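Local coordinates for UDP-glucose 4-epimerase (Campylobacter jejuni subsp. jejuni serotype O:2, PDB 7K3P), which catalyses the NAD-dependent 4-epimerisation of UDP-glucose to UDP-galactose, and probably acts on the N-acetylglucosamine counterpart as well, at residues Thr32-Leu37 with Glu58-Thr63; Asn120-Cys125 with Glu171-Ala176; Leu212-Ala217 with Asp339-Cys344; Leu259-Glu264 with Asn268-Gly273. The protein carries 2 engineered substitutions. All coordinates share one frame; numbering follows the deposited sequence.

Interaction 1: residues Thr32-Leu37 with Glu58-Thr63; sequences TLRQFL and EDLAAT. Engineered in segment 58-63: Ala61 (natural residue Gln), Ala62 (natural residue Lys).
Leu60 reaches from one helix to the next and sets its isobutyl group among Leu33, Arg34 and Leu37. Its CD1 meets Leu33 CD2 at 3.6 Å, the two leucines sliding past each other from opposite directions. The other methyl, CD2, is modelled against the Arg34 side chain on one face of its guanidinium, a placement that is doubtful because the groups come too close together. Leu37 closes the group from the next helical turn: its CD1 touches the backbone O of Leu60 at 3.8 Å and the CB of Leu60 at 4.2 Å. This reach depends on the first torsion of Leu60, which puts CG beside the backbone N (chi1 -67°) and sends the branch across the gap between the helices. No hydrogen bond joins 32-37 to 58-63.

Beyond the leucines, Ile21, Ile43, Val45 and Phe66 pack on Leu33, while Ile43, Arg64 and Phe66 pack on Leu37, tying the group to strands 18-22 and 42-46. Gln35 and Phe36 also touch helix 248-261, Phe36 while packing on strands 18-22 and 42-46 as well. Helix 27-37 is the crossover between strands 18-22 and 42-46, and helix 54-61 precedes strand 67-69; their packing belongs to the first, dinucleotide-binding half of a Rossmann fold.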
loop_
_atom_site.group_PDB
_atom_site.type_symbol
_atom_site.label_atom_id
_atom_site.label_comp_id
_atom_site.label_asym_id
_atom_site.label_seq_id
_atom_site.Cartn_x
_atom_site.Cartn_y
_atom_site.Cartn_z
ATOM N N THR A 32 -17.684 20.813 2.136
ATOM C CA THR A 32 -18.274 19.838 3.038
ATOM C C THR A 32 -18.371 20.453 4.437
ATOM O O THR A 32 -19.336 20.220 5.180
ATOM C CB THR A 32 -17.447 18.539 3.060
ATOM O OG1 THR A 32 -17.463 17.942 1.753
ATOM C CG2 THR A 32 -18.004 17.540 4.077
ATOM N N LEU A 33 -17.363 21.242 4.789
ATOM C CA LEU A 33 -17.376 21.976 6.052
ATOM C C LEU A 33 -18.614 22.862 6.144
ATOM O O LEU A 33 -19.336 22.826 7.145
ATOM C CB LEU A 33 -16.115 22.836 6.178
ATOM C CG LEU A 33 -16.099 23.822 7.352
ATOM C CD1 LEU A 33 -16.173 23.061 8.665
ATOM C CD2 LEU A 33 -14.858 24.733 7.294
ATOM N N ARG A 34 -18.857 23.651 5.096
ATOM C CA ARG A 34 -20.002 24.567 5.065
ATOM C C ARG A 34 -21.318 23.825 5.314
ATOM O O ARG A 34 -22.164 24.277 6.096
ATOM C CB ARG A 34 -20.046 25.327 3.735
ATOM C CG ARG A 34 -21.202 26.314 3.603
ATOM C CD ARG A 34 -21.089 27.131 2.323
ATOM N NE ARG A 34 -19.810 27.841 2.234
ATOM C CZ ARG A 34 -19.617 29.103 2.615
ATOM N NH1 ARG A 34 -20.621 29.815 3.117
ATOM N NH2 ARG A 34 -18.414 29.655 2.495
ATOM N N GLN A 35 -21.482 22.675 4.664
ATOM C CA GLN A 35 -22.680 21.860 4.853
ATOM C C GLN A 35 -22.795 21.258 6.251
ATOM O O GLN A 35 -23.899 21.152 6.794
ATOM C CB GLN A 35 -22.747 20.751 3.801
ATOM C CG GLN A 35 -22.799 21.271 2.367
ATOM C CD GLN A 35 -23.050 20.152 1.375
ATOM O OE1 GLN A 35 -23.405 19.043 1.766
ATOM N NE2 GLN A 35 -22.854 20.437 0.089
ATOM N N PHE A 36 -21.669 20.841 6.825
ATOM C CA PHE A 36 -21.669 20.284 8.184
ATOM C C PHE A 36 -22.046 21.327 9.248
ATOM O O PHE A 36 -22.595 20.984 10.300
ATOM C CB PHE A 36 -20.307 19.666 8.536
ATOM C CG PHE A 36 -20.268 18.164 8.416
ATOM C CD1 PHE A 36 -21.088 17.366 9.195
ATOM C CD2 PHE A 36 -19.396 17.548 7.522
ATOM C CE1 PHE A 36 -21.051 15.977 9.077
ATOM C CE2 PHE A 36 -19.345 16.161 7.416
ATOM C CZ PHE A 36 -20.174 15.379 8.191
ATOM N N LEU A 37 -21.732 22.589 8.979
ATOM C CA LEU A 37 -21.980 23.651 9.950
ATOM C C LEU A 37 -23.478 23.920 10.130
ATOM O O LEU A 37 -23.904 24.462 11.155
ATOM C CB LEU A 37 -21.224 24.926 9.566
ATOM C CG LEU A 37 -19.727 24.753 9.817
ATOM C CD1 LEU A 37 -18.916 25.997 9.469
ATOM C CD2 LEU A 37 -19.516 24.348 11.265
ATOM N N GLU A 58 -11.685 31.251 7.911
ATOM C CA GLU A 58 -12.114 32.417 8.683
ATOM C C GLU A 58 -13.528 32.859 8.295
ATOM O O GLU A 58 -14.353 33.148 9.163
ATOM C CB GLU A 58 -11.112 33.568 8.529
ATOM C CG GLU A 58 -9.728 33.246 9.086
ATOM C CD GLU A 58 -8.780 34.430 9.033
ATOM O OE1 GLU A 58 -7.967 34.508 8.081
ATOM O OE2 GLU A 58 -8.845 35.279 9.948
ATOM N N ASP A 59 -13.803 32.882 6.992
ATOM C CA ASP A 59 -15.117 33.273 6.468
ATOM C C ASP A 59 -16.276 32.386 6.948
ATOM O O ASP A 59 -17.406 32.858 7.080
ATOM C CB ASP A 59 -15.093 33.330 4.934
ATOM C CG ASP A 59 -14.417 34.585 4.403
ATOM O OD1 ASP A 59 -13.546 35.142 5.110
ATOM O OD2 ASP A 59 -14.759 35.014 3.277
ATOM N N LEU A 60 -15.994 31.108 7.201
ATOM C CA LEU A 60 -17.009 30.166 7.684
ATOM C C LEU A 60 -17.091 30.134 9.214
ATOM O O LEU A 60 -18.099 29.692 9.777
ATOM C CB LEU A 60 -16.745 28.752 7.145
ATOM C CG LEU A 60 -16.906 28.517 5.637
ATOM C CD1 LEU A 60 -15.981 27.405 5.145
ATOM C CD2 LEU A 60 -18.351 28.189 5.311
ATOM N N ALA A 61 -16.026 30.588 9.880
ATOM C CA ALA A 61 -16.021 30.703 11.341
ATOM C C ALA A 61 -16.925 31.859 11.770
ATOM O O ALA A 61 -17.448 31.879 12.887
ATOM C CB ALA A 61 -14.604 30.900 11.865
ATOM N N ALA A 62 -17.097 32.821 10.864
ATOM C CA ALA A 62 -18.069 33.898 11.029
ATOM C C ALA A 62 -19.477 33.442 10.619
ATOM O O ALA A 62 -20.329 34.262 10.266
ATOM C CB ALA A 62 -17.645 35.121 10.225
ATOM N N THR A 63 -19.698 32.129 10.649
ATOM C CA THR A 63 -21.023 31.526 10.483
ATOM C C THR A 63 -21.350 30.843 11.798
ATOM O O THR A 63 -22.090 31.376 12.630
ATOM C CB THR A 63 -21.033 30.448 9.365
ATOM O OG1 THR A 63 -20.955 31.078 8.078
ATOM C CG2 THR A 63 -22.304 29.588 9.431
#

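Interaction 2: residues Asn120-Cys125 with Glu171-Ala176; sequences NLIETC and EVLRDA
Ile122 meets Val172, Leu173 and Ala176 through aliphatic branches alone, so no ring, amide or carboxylate offers a face or an edge across the contact. The nearby aromatic side chain of Phe133, on strand 132-136, touches both Ile122 and Leu173, joining the two helices to the sheet beneath.

Ile122 takes part with both of its branches. CG1 lies beside its own backbone N (chi1 -66°), which carries CD1 toward Leu173 and Val172, while CG2 takes the other direction to Ala176. The CD1 end comes within 3.5 Å of Leu173 CD2 and 3.8 Å of Val172 CG1, and thus rests between residues adjacent in sequence. The isoleucine and Leu173 side chains cross at about a right angle. One turn further on, Ile122 CG2 touches Ala176 CB at 3.9 Å, where the partner side chain is a single methyl. The helices run almost alike, their local axes 19° apart and 10.6 Å from each other at closest approach.

Outward from this apolar seam lies the second subunit: Val172 packs on its Leu108, and the carboxylate of Asp175 forms a salt bridge to its Arg164 and a hydrogen bond to its Tyr111. Helices 107-127 and 161-179 therefore pack together on one face of the parallel sheet and meet the other subunit with their outer sides, as in the helix-bundle dimer interface common among extended short-chain dehydrogenase/reductases.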
loop_
_atom_site.group_PDB
_atom_site.type_symbol
_atom_site.label_atom_id
_atom_site.label_comp_id
_atom_site.label_asym_id
_atom_site.label_seq_id
_atom_site.Cartn_x
_atom_site.Cartn_y
_atom_site.Cartn_z
ATOM N N ASN A 120 -1.049 6.184 9.442
ATOM C CA ASN A 120 -0.940 6.627 10.828
ATOM C C ASN A 120 -2.297 7.105 11.360
ATOM O O ASN A 120 -2.655 6.848 12.508
ATOM C CB ASN A 120 0.069 7.753 10.968
ATOM C CG ASN A 120 0.069 8.321 12.371
ATOM O OD1 ASN A 120 0.487 7.643 13.307
ATOM N ND2 ASN A 120 -0.444 9.540 12.529
ATOM N N LEU A 121 -3.037 7.821 10.517
ATOM C CA LEU A 121 -4.358 8.328 10.884
ATOM C C LEU A 121 -5.279 7.188 11.297
ATOM O O LEU A 121 -5.977 7.274 12.308
ATOM C CB LEU A 121 -4.949 9.113 9.715
ATOM C CG LEU A 121 -6.088 10.096 9.946
ATOM C CD1 LEU A 121 -5.789 11.056 11.085
ATOM C CD2 LEU A 121 -6.342 10.881 8.655
ATOM N N ILE A 122 -5.281 6.113 10.519
ATOM C CA ILE A 122 -6.112 4.955 10.848
ATOM C C ILE A 122 -5.683 4.306 12.156
ATOM O O ILE A 122 -6.535 3.998 13.012
ATOM C CB ILE A 122 -6.120 3.916 9.712
ATOM C CG1 ILE A 122 -6.811 4.500 8.475
ATOM C CG2 ILE A 122 -6.815 2.620 10.160
ATOM C CD1 ILE A 122 -6.450 3.748 7.153
ATOM N N GLU A 123 -4.377 4.089 12.328
ATOM C CA GLU A 123 -3.904 3.522 13.593
ATOM C C GLU A 123 -4.358 4.373 14.777
ATOM O O GLU A 123 -4.791 3.843 15.800
ATOM C CB GLU A 123 -2.384 3.365 13.627
ATOM C CG GLU A 123 -1.912 2.745 14.949
ATOM C CD GLU A 123 -0.419 2.488 14.974
ATOM O OE1 GLU A 123 0.349 3.473 14.951
ATOM O OE2 GLU A 123 -0.022 1.303 15.014
ATOM N N THR A 124 -4.277 5.692 14.614
ATOM C CA THR A 124 -4.673 6.641 15.654
ATOM C C THR A 124 -6.191 6.585 15.927
ATOM O O THR A 124 -6.625 6.664 17.084
ATOM C CB THR A 124 -4.250 8.073 15.264
ATOM O OG1 THR A 124 -2.817 8.143 15.217
ATOM C CG2 THR A 124 -4.761 9.086 16.270
ATOM N N CYS A 125 -6.996 6.456 14.868
ATOM C CA CYS A 125 -8.443 6.286 15.039
ATOM C C CYS A 125 -8.703 5.076 15.912
ATOM O O CYS A 125 -9.477 5.138 16.870
ATOM C CB CYS A 125 -9.170 6.139 13.674
ATOM S SG CYS A 125 -9.273 7.688 12.796
ATOM N N GLU A 171 -7.177 -0.588 1.336
ATOM C CA GLU A 171 -6.884 -1.939 1.798
ATOM C C GLU A 171 -6.529 -1.959 3.279
ATOM O O GLU A 171 -6.843 -2.932 3.994
ATOM C CB GLU A 171 -5.780 -2.587 0.952
ATOM C CG GLU A 171 -6.194 -2.733 -0.525
ATOM C CD GLU A 171 -5.144 -3.434 -1.377
ATOM O OE1 GLU A 171 -4.012 -3.633 -0.890
ATOM O OE2 GLU A 171 -5.461 -3.792 -2.541
ATOM N N VAL A 172 -5.874 -0.897 3.738
ATOM C CA VAL A 172 -5.591 -0.757 5.169
ATOM C C VAL A 172 -6.912 -0.593 5.933
ATOM O O VAL A 172 -7.113 -1.215 6.979
ATOM C CB VAL A 172 -4.630 0.412 5.460
ATOM C CG1 VAL A 172 -4.399 0.577 6.988
ATOM C CG2 VAL A 172 -3.284 0.186 4.754
ATOM N N LEU A 173 -7.822 0.224 5.405
ATOM C CA LEU A 173 -9.124 0.380 6.048
ATOM C C LEU A 173 -9.862 -0.952 6.160
ATOM O O LEU A 173 -10.440 -1.257 7.209
ATOM C CB LEU A 173 -9.990 1.413 5.325
ATOM C CG LEU A 173 -9.624 2.874 5.510
ATOM C CD1 LEU A 173 -10.402 3.729 4.511
ATOM C CD2 LEU A 173 -9.921 3.326 6.959
ATOM N N ARG A 174 -9.834 -1.747 5.092
ATOM C CA ARG A 174 -10.468 -3.072 5.097
ATOM C C ARG A 174 -9.880 -3.995 6.157
ATOM O O ARG A 174 -10.627 -4.657 6.885
ATOM C CB ARG A 174 -10.391 -3.746 3.710
ATOM C CG ARG A 174 -11.512 -3.341 2.744
ATOM C CD ARG A 174 -11.128 -3.505 1.242
ATOM N NE ARG A 174 -11.790 -2.415 0.539
ATOM C CZ ARG A 174 -11.357 -1.769 -0.531
ATOM N NH1 ARG A 174 -10.220 -2.085 -1.149
ATOM N NH2 ARG A 174 -12.114 -0.783 -1.001
ATOM N N ASP A 175 -8.550 -4.055 6.245
ATOM C CA ASP A 175 -7.908 -4.890 7.266
ATOM C C ASP A 175 -8.174 -4.373 8.684
ATOM O O ASP A 175 -8.327 -5.161 9.615
ATOM C CB ASP A 175 -6.392 -5.021 7.030
ATOM C CG ASP A 175 -6.060 -6.046 5.970
ATOM O OD1 ASP A 175 -6.947 -6.862 5.668
ATOM O OD2 ASP A 175 -4.918 -6.046 5.441
ATOM N N ALA A 176 -8.224 -3.053 8.838
ATOM C CA ALA A 176 -8.506 -2.448 10.136
ATOM C C ALA A 176 -9.896 -2.875 10.634
ATOM O O ALA A 176 -10.063 -3.258 11.793
ATOM C CB ALA A 176 -8.416 -0.947 10.053
#

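Interaction 3: residues Leu212-Ala217 with Asp339-Cys344; sequences LIKVAA and DWEKQC
Ala217 and Glu341 bring the helices 212-220 and 330-343 together, with their CA atoms 6.3 Å apart. At this close point the packing is tight and made of small groups: Ala217 CB lies 3.9 Å from Glu341 CB, and Glu341 CG rests on the backbone O of Ala217 at 3.7 Å. From there the glutamate bends at its second torsion (chi2 55°), turning its carboxylate toward Lys214. The lysine, itself bent early in its chain and extended beyond, crosses the glutamate at about a right angle and delivers NZ to Glu341 OE2 at 2.7 Å. This salt bridge uses the syn side of the oxygen, with the nitrogen only 16° out of the carboxylate plane. Lys214 CE also comes within 3.3 Å of the same OE2. On another side of the ammonium group sits Cys344 SG, 3.4 Å from Lys214 NZ.

The surroundings engage both charged ends further. Lys214 NZ gives a second hydrogen bond to the backbone O of Ala196, while Glu341 OE1 forms a salt bridge with Lys223. Cys344 is disulfide-bonded to Cys197, the residue after Ala196, so the disulfide ties this short piece of chain to the C-terminal end, and Lys214 links it indirectly, through Glu341. With a lysine at each carboxylate oxygen, Glu341 is probably kept ionised despite its burial, and its charge in turn would stabilise the buried ammonium group of Lys214.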
loop_
_atom_site.group_PDB
_atom_site.type_symbol
_atom_site.label_atom_id
_atom_site.label_comp_id
_atom_site.label_asym_id
_atom_site.label_seq_id
_atom_site.Cartn_x
_atom_site.Cartn_y
_atom_site.Cartn_z
ATOM N N LEU A 212 -12.263 16.882 -19.057
ATOM C CA LEU A 212 -12.967 17.716 -20.046
ATOM C C LEU A 212 -13.516 19.046 -19.504
ATOM O O LEU A 212 -13.365 20.091 -20.137
ATOM C CB LEU A 212 -14.092 16.922 -20.709
ATOM C CG LEU A 212 -15.132 17.781 -21.441
ATOM C CD1 LEU A 212 -14.547 18.425 -22.687
ATOM C CD2 LEU A 212 -16.365 16.969 -21.781
ATOM N N ILE A 213 -14.155 19.011 -18.340
ATOM C CA ILE A 213 -14.673 20.248 -17.756
ATOM C C ILE A 213 -13.547 21.224 -17.381
ATOM O O ILE A 213 -13.660 22.433 -17.612
ATOM C CB ILE A 213 -15.572 19.978 -16.550
ATOM C CG1 ILE A 213 -16.767 19.129 -16.980
ATOM C CG2 ILE A 213 -16.062 21.282 -15.951
ATOM C CD1 ILE A 213 -18.046 19.433 -16.210
ATOM N N LYS A 214 -12.464 20.700 -16.812
ATOM C CA LYS A 214 -11.316 21.543 -16.471
ATOM C C LYS A 214 -10.754 22.216 -17.733
ATOM O O LYS A 214 -10.532 23.426 -17.757
ATOM C CB LYS A 214 -10.238 20.725 -15.747
ATOM C CG LYS A 214 -9.001 21.522 -15.319
ATOM C CD LYS A 214 -9.340 22.595 -14.285
ATOM C CE LYS A 214 -8.077 23.208 -13.676
ATOM N NZ LYS A 214 -8.412 24.259 -12.665
ATOM N N VAL A 215 -10.556 21.431 -18.788
ATOM C CA VAL A 215 -10.046 21.956 -20.056
ATOM C C VAL A 215 -10.994 23.007 -20.651
ATOM O O VAL A 215 -10.565 24.077 -21.098
ATOM C CB VAL A 215 -9.831 20.814 -21.074
ATOM C CG1 VAL A 215 -9.593 21.366 -22.473
ATOM C CG2 VAL A 215 -8.682 19.930 -20.644
ATOM N N ALA A 216 -12.283 22.694 -20.657
ATOM C CA ALA A 216 -13.289 23.628 -21.152
ATOM C C ALA A 216 -13.241 24.944 -20.365
ATOM O O ALA A 216 -13.282 26.023 -20.947
ATOM C CB ALA A 216 -14.673 23.004 -21.077
ATOM N N ALA A 217 -13.157 24.838 -19.042
ATOM C CA ALA A 217 -13.032 25.999 -18.164
ATOM C C ALA A 217 -11.750 26.793 -18.440
ATOM O O ALA A 217 -11.766 28.040 -18.466
ATOM C CB ALA A 217 -13.092 25.568 -16.693
ATOM N N ASP A 339 -16.254 29.733 -12.661
ATOM C CA ASP A 339 -16.031 30.657 -11.558
ATOM C C ASP A 339 -14.806 30.240 -10.754
ATOM O O ASP A 339 -13.943 31.066 -10.450
ATOM C CB ASP A 339 -17.259 30.723 -10.644
ATOM C CG ASP A 339 -18.464 31.365 -11.321
ATOM O OD1 ASP A 339 -18.262 32.147 -12.273
ATOM O OD2 ASP A 339 -19.609 31.081 -10.899
ATOM N N TRP A 340 -14.724 28.958 -10.409
ATOM C CA TRP A 340 -13.569 28.482 -9.660
ATOM C C TRP A 340 -12.269 28.542 -10.465
ATOM O O TRP A 340 -11.198 28.805 -9.905
ATOM C CB TRP A 340 -13.828 27.097 -9.064
ATOM C CG TRP A 340 -14.664 27.201 -7.830
ATOM C CD1 TRP A 340 -15.993 26.888 -7.701
ATOM C CD2 TRP A 340 -14.244 27.696 -6.553
ATOM N NE1 TRP A 340 -16.415 27.140 -6.416
ATOM C CE2 TRP A 340 -15.359 27.643 -5.689
ATOM C CE3 TRP A 340 -13.024 28.174 -6.048
ATOM C CZ2 TRP A 340 -15.298 28.049 -4.346
ATOM C CZ3 TRP A 340 -12.961 28.580 -4.719
ATOM C CH2 TRP A 340 -14.093 28.509 -3.882
ATOM N N GLU A 341 -12.368 28.331 -11.775
ATOM C CA GLU A 341 -11.196 28.369 -12.644
ATOM C C GLU A 341 -10.453 29.702 -12.536
ATOM O O GLU A 341 -9.219 29.742 -12.442
ATOM C CB GLU A 341 -11.606 28.126 -14.099
ATOM C CG GLU A 341 -10.429 28.072 -15.045
ATOM C CD GLU A 341 -9.402 27.048 -14.610
ATOM O OE1 GLU A 341 -8.192 27.349 -14.683
ATOM O OE2 GLU A 341 -9.812 25.943 -14.189
ATOM N N LYS A 342 -11.214 30.791 -12.547
ATOM C CA LYS A 342 -10.645 32.134 -12.492
ATOM C C LYS A 342 -9.987 32.423 -11.140
ATOM O O LYS A 342 -9.167 33.334 -11.020
ATOM C CB LYS A 342 -11.720 33.172 -12.832
ATOM C CG LYS A 342 -12.308 32.965 -14.229
ATOM C CD LYS A 342 -13.323 34.033 -14.603
ATOM C CE LYS A 342 -14.619 33.871 -13.825
ATOM N NZ LYS A 342 -15.616 34.902 -14.227
ATOM N N GLN A 343 -10.345 31.624 -10.138
ATOM C CA GLN A 343 -9.741 31.697 -8.810
ATOM C C GLN A 343 -8.442 30.876 -8.735
ATOM O O GLN A 343 -7.537 31.191 -7.954
ATOM C CB GLN A 343 -10.738 31.182 -7.771
ATOM C CG GLN A 343 -10.284 31.308 -6.326
ATOM C CD GLN A 343 -10.392 32.734 -5.808
ATOM O OE1 GLN A 343 -10.717 33.657 -6.566
ATOM N NE2 GLN A 343 -10.124 32.921 -4.514
ATOM N N CYS A 344 -8.363 29.821 -9.548
ATOM C CA CYS A 344 -7.192 28.944 -9.571
ATOM C C CYS A 344 -5.916 29.709 -9.881
ATOM O O CYS A 344 -4.847 29.353 -9.390
ATOM C CB CYS A 344 -7.370 27.825 -10.598
ATOM S SG CYS A 344 -8.649 26.626 -10.185
#

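Interaction 4: residues Leu259-Glu264 with Asn268-Gly273; sequences LDYLKE and NVFNVG
Tyr261 and Phe270 form the aromatic part of this contact, a T-shaped pair in which the phenylalanine supplies the edge and the tyrosine the face. Their planes stand 87° apart and the centroids are separated by 5.2 Å. Phe270 CZ lies over the middle of the tyrosine ring, 4.0 Å from Tyr261 CE2, and CE2 of Phe270 follows it at 4.1 Å from Tyr261 CD1. Tyr261 gets there with CG anti to the backbone N (chi1 165°), which swings the ring out from the end of helix 248-261 toward the strand.

The polar part gathers at the phenol oxygen. Asn268 ND2 donates to Tyr261 OH at 3.0 Å in a nearly straight bond of 161°, with the oxygen close to the amide plane. Asn268 CB adds an aliphatic touch, 3.9 Å from Tyr261 CE1. The hydroxyl is also hydrogen-bonded to the backbone O of Glu266, in the turn that joins the helix to the strand. At the other end of the amide, OD1 receives Lys316 NZ and, within the strand, the amide of Val269 at 3.0 Å in a more bent bond.

Beyond the segments, backbone hydrogen bonds fasten Asn268 and Phe270 to strand 184-189, and helix 315-320 packs on both. The two hydrogen bonds hold the phenol end of Tyr261 in place, while the Phe270 edge over one face restricts the turning of the ring. Lysine binding at OD1 would draw charge through the amide and so probably make its N-H a somewhat stronger donor to the phenol.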
loop_
_atom_site.group_PDB
_atom_site.type_symbol
_atom_site.label_atom_id
_atom_site.label_comp_id
_atom_site.label_asym_id
_atom_site.label_seq_id
_atom_site.Cartn_x
_atom_site.Cartn_y
_atom_site.Cartn_z
ATOM N N LEU A 259 -21.627 9.415 6.227
ATOM C CA LEU A 259 -21.536 9.397 7.685
ATOM C C LEU A 259 -22.870 8.944 8.267
ATOM O O LEU A 259 -22.912 8.056 9.128
ATOM C CB LEU A 259 -21.154 10.779 8.221
ATOM C CG LEU A 259 -21.064 10.840 9.745
ATOM C CD1 LEU A 259 -20.192 9.699 10.250
ATOM C CD2 LEU A 259 -20.526 12.186 10.201
ATOM N N ASP A 260 -23.957 9.534 7.767
ATOM C CA ASP A 260 -25.305 9.141 8.190
ATOM C C ASP A 260 -25.483 7.644 8.018
ATOM O O ASP A 260 -25.980 6.959 8.916
ATOM C CB ASP A 260 -26.372 9.895 7.389
ATOM C CG ASP A 260 -26.499 11.349 7.809
ATOM O OD1 ASP A 260 -26.098 11.675 8.954
ATOM O OD2 ASP A 260 -27.004 12.169 6.996
ATOM N N TYR A 261 -25.028 7.127 6.878
ATOM C CA TYR A 261 -25.147 5.699 6.586
ATOM C C TYR A 261 -24.464 4.811 7.632
ATOM O O TYR A 261 -24.957 3.722 7.941
ATOM C CB TYR A 261 -24.616 5.382 5.172
ATOM C CG TYR A 261 -24.375 3.913 4.926
ATOM C CD1 TYR A 261 -23.146 3.344 5.222
ATOM C CD2 TYR A 261 -25.375 3.086 4.397
ATOM C CE1 TYR A 261 -22.906 2.002 5.012
ATOM C CE2 TYR A 261 -25.141 1.719 4.183
ATOM C CZ TYR A 261 -23.893 1.196 4.500
ATOM O OH TYR A 261 -23.597 -0.131 4.306
ATOM N N LEU A 262 -23.318 5.254 8.158
ATOM C CA LEU A 262 -22.571 4.435 9.130
ATOM C C LEU A 262 -23.223 4.347 10.532
ATOM O O LEU A 262 -22.738 3.607 11.403
ATOM C CB LEU A 262 -21.103 4.901 9.252
ATOM C CG LEU A 262 -20.129 4.536 8.117
ATOM C CD1 LEU A 262 -18.699 4.993 8.443
ATOM C CD2 LEU A 262 -20.137 3.037 7.841
ATOM N N LYS A 263 -24.305 5.093 10.759
ATOM C CA LYS A 263 -25.004 5.016 12.053
ATOM C C LYS A 263 -25.522 3.606 12.351
ATOM O O LYS A 263 -25.277 3.063 13.425
ATOM C CB LYS A 263 -26.154 6.024 12.136
ATOM C CG LYS A 263 -25.711 7.467 12.388
ATOM C CD LYS A 263 -26.888 8.385 12.764
ATOM C CE LYS A 263 -27.672 7.847 13.967
ATOM N NZ LYS A 263 -28.713 8.803 14.465
ATOM N N GLU A 264 -26.223 3.005 11.393
ATOM C CA GLU A 264 -26.857 1.704 11.625
ATOM C C GLU A 264 -26.328 0.641 10.685
ATOM O O GLU A 264 -26.732 -0.527 10.751
ATOM C CB GLU A 264 -28.372 1.800 11.423
ATOM C CG GLU A 264 -28.999 3.104 11.888
ATOM C CD GLU A 264 -29.276 3.110 13.371
ATOM O OE1 GLU A 264 -28.880 2.131 14.050
ATOM O OE2 GLU A 264 -29.888 4.092 13.853
ATOM N N ASN A 268 -18.641 -0.009 4.136
ATOM C CA ASN A 268 -18.998 -0.146 2.726
ATOM C C ASN A 268 -18.190 0.774 1.826
ATOM O O ASN A 268 -17.524 1.700 2.307
ATOM C CB ASN A 268 -20.497 0.131 2.525
ATOM C CG ASN A 268 -21.149 -0.866 1.580
ATOM O OD1 ASN A 268 -20.492 -1.424 0.697
ATOM N ND2 ASN A 268 -22.443 -1.103 1.768
ATOM N N VAL A 269 -18.270 0.528 0.518
ATOM C CA VAL A 269 -17.656 1.416 -0.470
ATOM C C VAL A 269 -18.718 1.841 -1.484
ATOM O O VAL A 269 -19.546 1.024 -1.898
ATOM C CB VAL A 269 -16.437 0.730 -1.145
ATOM C CG1 VAL A 269 -16.810 -0.684 -1.605
ATOM C CG2 VAL A 269 -15.898 1.563 -2.301
ATOM N N PHE A 270 -18.722 3.119 -1.852
ATOM C CA PHE A 270 -19.721 3.645 -2.773
ATOM C C PHE A 270 -19.054 4.459 -3.857
ATOM O O PHE A 270 -18.186 5.299 -3.559
ATOM C CB PHE A 270 -20.692 4.613 -2.068
ATOM C CG PHE A 270 -21.590 3.968 -1.050
ATOM C CD1 PHE A 270 -22.592 3.088 -1.442
ATOM C CD2 PHE A 270 -21.454 4.280 0.299
ATOM C CE1 PHE A 270 -23.433 2.506 -0.502
ATOM C CE2 PHE A 270 -22.289 3.700 1.257
ATOM C CZ PHE A 270 -23.287 2.804 0.853
ATOM N N ASN A 271 -19.481 4.250 -5.101
ATOM C CA ASN A 271 -19.247 5.255 -6.119
ATOM C C ASN A 271 -20.155 6.437 -5.809
ATOM O O ASN A 271 -21.307 6.247 -5.399
ATOM C CB ASN A 271 -19.618 4.721 -7.506
ATOM C CG ASN A 271 -18.638 3.696 -8.025
ATOM O OD1 ASN A 271 -17.438 3.750 -7.727
ATOM N ND2 ASN A 271 -19.143 2.751 -8.828
ATOM N N VAL A 272 -19.668 7.650 -6.044
ATOM C CA VAL A 272 -20.532 8.819 -6.003
ATOM C C VAL A 272 -20.608 9.405 -7.397
ATOM O O VAL A 272 -19.586 9.811 -7.960
ATOM C CB VAL A 272 -20.016 9.899 -5.042
ATOM C CG1 VAL A 272 -21.060 11.003 -4.900
ATOM C CG2 VAL A 272 -19.689 9.284 -3.669
ATOM N N GLY A 273 -21.819 9.463 -7.957
ATOM C CA GLY A 273 -21.998 10.010 -9.294
ATOM C C GLY A 273 -23.474 10.160 -9.644
ATOM O O GLY A 273 -24.346 9.650 -8.919
#

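In the fold
Interactions 1, 2 and 4 all belong to the Rossmann part of the chain, packing helices against each other or onto the edge strand 268-271 of the parallel sheet. Interactions 1 and 4 meet directly, Phe36 CZ lying 3.8 Å from Leu259 CD2, so helices 27-37 and 248-261 belong to one layer. Interaction 2 stays entirely apolar beside the subunit interface, whereas interaction 1, also without hydrogen bonds, has an exposed arginine at its margin. Interaction 4 adds an amide-phenol bond to its aromatic packing. Interaction 3 lies across the chain's centre from interactions 2 and 4, and there a buried ion pair and a disulfide cysteine fasten the C-terminal helix.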